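Local structure of Lin0012 protein (Listeria innocua, 3K17) at residues Leu150-Val155 with Gly162-Cys167; Glu276-Leu281 with Asn291-Leu296. The protein probably phosphorylates phosphomevalonate with ATP, as a GHMP-family kinase of the mevalonate route to isopentenyl diphosphate. All coordinates share one frame; numbering follows the deposited sequence.

Contact 1: residues Leu150-Val155 with Gly162-Cys167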
loop_
_atom_site.group_PDB
_atom_site.type_symbol
_atom_site.label_atom_id
_atom_site.label_comp_id
_atom_site.label_asym_id
_atom_site.label_seq_id
_atom_site.Cartn_x
_atom_site.Cartn_y
_atom_site.Cartn_z
ATOM N N LEU A 150 28.682 8.126 -12.855
ATOM C CA LEU A 150 27.972 7.015 -12.219
ATOM C C LEU A 150 26.726 7.563 -11.533
ATOM O O LEU A 150 25.647 6.996 -11.643
ATOM C CB LEU A 150 28.846 6.329 -11.168
ATOM C CG LEU A 150 29.992 5.435 -11.650
ATOM C CD1 LEU A 150 30.756 4.873 -10.458
ATOM C CD2 LEU A 150 29.422 4.302 -12.492
ATOM N N SER A 151 26.895 8.668 -10.815
ATOM C CA SER A 151 25.787 9.298 -10.102
ATOM C C SER A 151 24.649 9.644 -11.053
ATOM O O SER A 151 23.508 9.221 -10.863
ATOM C CB SER A 151 26.265 10.580 -9.404
ATOM O OG SER A 151 25.200 11.231 -8.719
ATOM N N HIS A 152 24.977 10.407 -12.088
ATOM C CA HIS A 152 23.992 10.861 -13.048
ATOM C C HIS A 152 23.319 9.760 -13.865
ATOM O O HIS A 152 22.121 9.834 -14.127
ATOM C CB HIS A 152 24.624 11.898 -13.983
ATOM C CG HIS A 152 23.627 12.700 -14.762
ATOM N ND1 HIS A 152 23.031 12.235 -15.915
ATOM C CD2 HIS A 152 23.109 13.932 -14.540
ATOM C CE1 HIS A 152 22.189 13.148 -16.373
ATOM N NE2 HIS A 152 22.217 14.186 -15.555
ATOM N N LEU A 153 24.065 8.734 -14.254
ATOM C CA LEU A 153 23.463 7.682 -15.062
ATOM C C LEU A 153 22.448 6.831 -14.293
ATOM O O LEU A 153 21.412 6.475 -14.842
ATOM C CB LEU A 153 24.546 6.810 -15.711
ATOM C CG LEU A 153 25.247 5.656 -15.003
ATOM C CD1 LEU A 153 24.312 4.453 -14.926
ATOM C CD2 LEU A 153 26.509 5.286 -15.800
ATOM N N VAL A 154 22.702 6.508 -13.028
ATOM C CA VAL A 154 21.694 5.717 -12.327
ATOM C C VAL A 154 20.455 6.560 -11.992
ATOM O O VAL A 154 19.357 6.024 -11.863
ATOM C CB VAL A 154 22.251 5.040 -11.042
ATOM C CG1 VAL A 154 23.408 4.105 -11.420
ATOM C CG2 VAL A 154 22.693 6.078 -10.033
ATOM N N VAL A 155 20.611 7.878 -11.860
ATOM C CA VAL A 155 19.438 8.709 -11.568
ATOM C C VAL A 155 18.647 8.967 -12.855
ATOM O O VAL A 155 17.431 8.796 -12.899
ATOM C CB VAL A 155 19.821 10.059 -10.937
ATOM C CG1 VAL A 155 18.571 10.928 -10.783
ATOM C CG2 VAL A 155 20.462 9.826 -9.577
ATOM N N GLY A 162 27.769 12.753 -21.672
ATOM C CA GLY A 162 28.582 13.717 -22.401
ATOM C C GLY A 162 28.338 15.081 -21.769
ATOM O O GLY A 162 29.219 15.948 -21.761
ATOM N N ASP A 163 27.131 15.271 -21.226
ATOM C CA ASP A 163 26.795 16.524 -20.568
ATOM C C ASP A 163 27.628 16.650 -19.301
ATOM O O ASP A 163 28.121 17.725 -18.983
ATOM C CB ASP A 163 25.289 16.608 -20.247
ATOM C CG ASP A 163 24.745 15.361 -19.561
ATOM O OD1 ASP A 163 25.491 14.379 -19.348
ATOM O OD2 ASP A 163 23.542 15.373 -19.234
ATOM N N ILE A 164 27.784 15.544 -18.582
ATOM C CA ILE A 164 28.597 15.533 -17.375
ATOM C C ILE A 164 30.037 15.934 -17.749
ATOM O O ILE A 164 30.670 16.735 -17.061
ATOM C CB ILE A 164 28.618 14.113 -16.739
ATOM C CG1 ILE A 164 27.261 13.798 -16.094
ATOM C CG2 ILE A 164 29.730 14.006 -15.722
ATOM C CD1 ILE A 164 26.892 14.698 -14.933
ATOM N N ALA A 165 30.542 15.377 -18.849
ATOM C CA ALA A 165 31.912 15.656 -19.293
ATOM C C ALA A 165 32.134 17.134 -19.594
ATOM O O ALA A 165 33.114 17.737 -19.145
ATOM C CB ALA A 165 32.240 14.819 -20.533
ATOM N N SER A 166 31.210 17.710 -20.357
ATOM C CA SER A 166 31.300 19.105 -20.741
ATOM C C SER A 166 31.265 20.038 -19.538
ATOM O O SER A 166 32.047 20.983 -19.469
ATOM C CB SER A 166 30.174 19.446 -21.720
ATOM O OG SER A 166 30.207 20.817 -22.064
ATOM N N CYS A 167 30.359 19.781 -18.590
ATOM C CA CYS A 167 30.257 20.621 -17.393
ATOM C C CYS A 167 31.520 20.515 -16.529
ATOM O O CYS A 167 31.982 21.502 -15.957
ATOM C CB CYS A 167 29.032 20.216 -16.566
ATOM S SG CYS A 167 27.466 20.528 -17.427
#
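H152 meets both D163 and I164, and its ring nitrogen NE2 is hydrogen-bonded to S120 OG on helix 119-135. This bond helps to fix the rotation of the imidazole. The ring also stacks with F77 of helix 76-91. I164 packs against the base of the histidine: its CD1 lies 3.7 Å from H152 CB and 3.8 Å from H152 CG. The I164 branch that does this is CG1, turned away from its own carbonyl carbon (chi1 -72°), which aims CD1 at the histidine. It reaches the ring obliquely. D163 comes to the far end of the imidazole, with D163 OD2 3.9 Å from H152 CE1. The ring and carboxylate planes are nearly perpendicular, 82° apart. No hydrogen bond crosses between the segments, and the contact is small. The other carboxylate oxygen, D163 OD1, takes a weak, bent bond from I164 N at 2.7 Å. D163 and I164 both touch A121, and D163 also touches K14 of strand 7-18. The arrangement joins helix 141-156 to the first turn of helix 162-169 in the N-terminal GHMP kinase domain. It sits beside the glycine-rich GLGSS motif, which in this family typically wraps the ATP phosphates.

Contact 2: residues Glu276-Leu281 with Asn291-Leu296; sequences ENRRIL and NIETSL
R278 holds E293 side-on in a two-pronged salt bridge. R278 NE donates to E293 OE1 at 2.9 Å, with an N-H...O angle of 167°. R278 NH2 donates to E293 OE2 at 3.0 Å and is also nearly straight. Both oxygens lie close to the guanidinium plane. The carboxylate is turned 40° from that plane, and OE1 is met on its syn side while OE2 is met from above. The arginine chain is extended from CG to NE, which carries the guanidinium out to the glutamate. The two side chains cross at about a right angle. All the polar nitrogens of R278 are satisfied: NH1 pairs with E305, and NH2 has D302 as a second partner. E293 OE2 also binds Q282 NE2. Three carboxylates thus bind one guanidinium and would be expected to favour its charged form. Apart from the salt bridge, I292 CD1 lies 3.5 Å from L281 O, a carbon against a backbone oxygen. T294 OG1 caps L297 N at the start of the next helix. The contact ties helix 267-288 to the turn leading into helix 295-306, a helical hairpin beside strand 310-313 in the C-terminal GHMP kinase domain.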
loop_
_atom_site.group_PDB
_atom_site.type_symbol
_atom_site.label_atom_id
_atom_site.label_comp_id
_atom_site.label_asym_id
_atom_site.label_seq_id
_atom_site.Cartn_x
_atom_site.Cartn_y
_atom_site.Cartn_z
ATOM N N GLU A 276 25.149 18.494 -42.580
ATOM C CA GLU A 276 24.914 17.060 -42.704
ATOM C C GLU A 276 24.364 16.476 -41.406
ATOM O O GLU A 276 23.440 15.657 -41.431
ATOM C CB GLU A 276 26.204 16.329 -43.086
ATOM C CG GLU A 276 26.791 16.742 -44.428
ATOM C CD GLU A 276 27.932 15.837 -44.850
ATOM O OE1 GLU A 276 27.679 14.633 -45.047
ATOM O OE2 GLU A 276 29.076 16.320 -44.981
ATOM N N ASN A 277 24.932 16.886 -40.273
ATOM C CA ASN A 277 24.452 16.376 -38.990
ATOM C C ASN A 277 22.984 16.766 -38.863
ATOM O O ASN A 277 22.146 15.954 -38.484
ATOM C CB ASN A 277 25.243 16.975 -37.821
ATOM C CG ASN A 277 25.140 16.134 -36.554
ATOM O OD1 ASN A 277 24.222 15.327 -36.401
ATOM N ND2 ASN A 277 26.079 16.327 -35.634
ATOM N N ARG A 278 22.681 18.017 -39.189
ATOM C CA ARG A 278 21.308 18.499 -39.119
ATOM C C ARG A 278 20.400 17.602 -39.944
ATOM O O ARG A 278 19.314 17.236 -39.509
ATOM C CB ARG A 278 21.201 19.931 -39.657
ATOM C CG ARG A 278 19.758 20.436 -39.716
ATOM C CD ARG A 278 19.616 21.762 -40.444
ATOM N NE ARG A 278 18.217 22.183 -40.463
ATOM C CZ ARG A 278 17.727 23.165 -41.216
ATOM N NH1 ARG A 278 18.518 23.851 -42.029
ATOM N NH2 ARG A 278 16.433 23.456 -41.162
ATOM N N ARG A 279 20.862 17.250 -41.138
ATOM C CA ARG A 279 20.091 16.418 -42.049
ATOM C C ARG A 279 19.753 15.038 -41.507
ATOM O O ARG A 279 18.592 14.628 -41.540
ATOM C CB ARG A 279 20.826 16.278 -43.387
ATOM C CG ARG A 279 21.112 17.607 -44.095
ATOM C CD ARG A 279 19.846 18.434 -44.268
ATOM N NE ARG A 279 20.037 19.603 -45.128
ATOM C CZ ARG A 279 20.778 20.666 -44.822
ATOM N NH1 ARG A 279 21.421 20.733 -43.663
ATOM N NH2 ARG A 279 20.865 21.676 -45.679
ATOM N N ILE A 280 20.752 14.318 -41.002
ATOM C CA ILE A 280 20.494 12.978 -40.484
ATOM C C ILE A 280 19.587 13.006 -39.256
ATOM O O ILE A 280 18.867 12.049 -38.992
ATOM C CB ILE A 280 21.805 12.229 -40.141
ATOM C CG1 ILE A 280 22.500 12.880 -38.945
ATOM C CG2 ILE A 280 22.735 12.242 -41.352
ATOM C CD1 ILE A 280 23.736 12.130 -38.496
ATOM N N LEU A 281 19.622 14.105 -38.508
ATOM C CA LEU A 281 18.769 14.227 -37.330
ATOM C C LEU A 281 17.345 14.487 -37.807
ATOM O O LEU A 281 16.382 14.041 -37.186
ATOM C CB LEU A 281 19.260 15.362 -36.421
ATOM C CG LEU A 281 20.498 15.025 -35.573
ATOM C CD1 LEU A 281 21.038 16.269 -34.892
ATOM C CD2 LEU A 281 20.133 13.969 -34.546
ATOM N N ASN A 291 9.486 14.554 -33.389
ATOM C CA ASN A 291 9.676 15.942 -33.776
ATOM C C ASN A 291 10.957 16.541 -33.195
ATOM O O ASN A 291 10.905 17.386 -32.297
ATOM C CB ASN A 291 8.456 16.758 -33.341
ATOM C CG ASN A 291 8.565 18.218 -33.722
ATOM O OD1 ASN A 291 9.017 18.553 -34.816
ATOM N ND2 ASN A 291 8.137 19.098 -32.823
ATOM N N ILE A 292 12.105 16.101 -33.708
ATOM C CA ILE A 292 13.390 16.611 -33.234
ATOM C C ILE A 292 13.552 18.060 -33.669
ATOM O O ILE A 292 13.731 18.954 -32.841
ATOM C CB ILE A 292 14.569 15.783 -33.785
ATOM C CG1 ILE A 292 14.461 14.337 -33.292
ATOM C CG2 ILE A 292 15.888 16.402 -33.342
ATOM C CD1 ILE A 292 15.538 13.423 -33.825
ATOM N N GLU A 293 13.493 18.301 -34.970
ATOM C CA GLU A 293 13.609 19.662 -35.453
ATOM C C GLU A 293 12.216 20.281 -35.538
ATOM O O GLU A 293 11.464 20.021 -36.475
ATOM C CB GLU A 293 14.285 19.695 -36.822
ATOM C CG GLU A 293 14.503 21.104 -37.350
ATOM C CD GLU A 293 15.403 21.130 -38.560
ATOM O OE1 GLU A 293 16.624 20.911 -38.399
ATOM O OE2 GLU A 293 14.890 21.359 -39.675
ATOM N N THR A 294 11.873 21.084 -34.536
ATOM C CA THR A 294 10.577 21.746 -34.499
ATOM C C THR A 294 10.540 22.807 -35.585
ATOM O O THR A 294 11.544 23.059 -36.253
ATOM C CB THR A 294 10.334 22.440 -33.151
ATOM O OG1 THR A 294 11.362 23.410 -32.923
ATOM C CG2 THR A 294 10.339 21.432 -32.016
ATOM N N SER A 295 9.382 23.433 -35.757
ATOM C CA SER A 295 9.236 24.473 -36.762
ATOM C C SER A 295 10.145 25.645 -36.441
ATOM O O SER A 295 10.733 26.243 -37.336
ATOM C CB SER A 295 7.787 24.958 -36.822
ATOM O OG SER A 295 6.922 23.900 -37.188
ATOM N N LEU A 296 10.258 25.975 -35.160
ATOM C CA LEU A 296 11.097 27.092 -34.754
ATOM C C LEU A 296 12.575 26.747 -34.934
ATOM O O LEU A 296 13.376 27.595 -35.325
ATOM C CB LEU A 296 10.803 27.471 -33.302
ATOM C CG LEU A 296 11.286 28.850 -32.850
ATOM C CD1 LEU A 296 10.902 29.914 -33.874
ATOM C CD2 LEU A 296 10.673 29.163 -31.490
#

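How the contacts relate
Both contacts are buried, but they lie at different depths. Contact 1 is about 7 Å from the centre of the chain and contact 2 about 19 Å, measured between centres. They share no helix and belong to different family regions, N-terminal and C-terminal. Their centres are 24 Å apart and their nearest atoms about 14 Å, so they do not meet directly. Each joins a helix to the start, or the approach, of the next helix in the sequence. The chemistry differs. Contact 1 relies on van der Waals packing around an imidazole whose polar partner is on a third helix. Contact 2 relies on direct charge pairing within a mixed network of acidic and basic side chains.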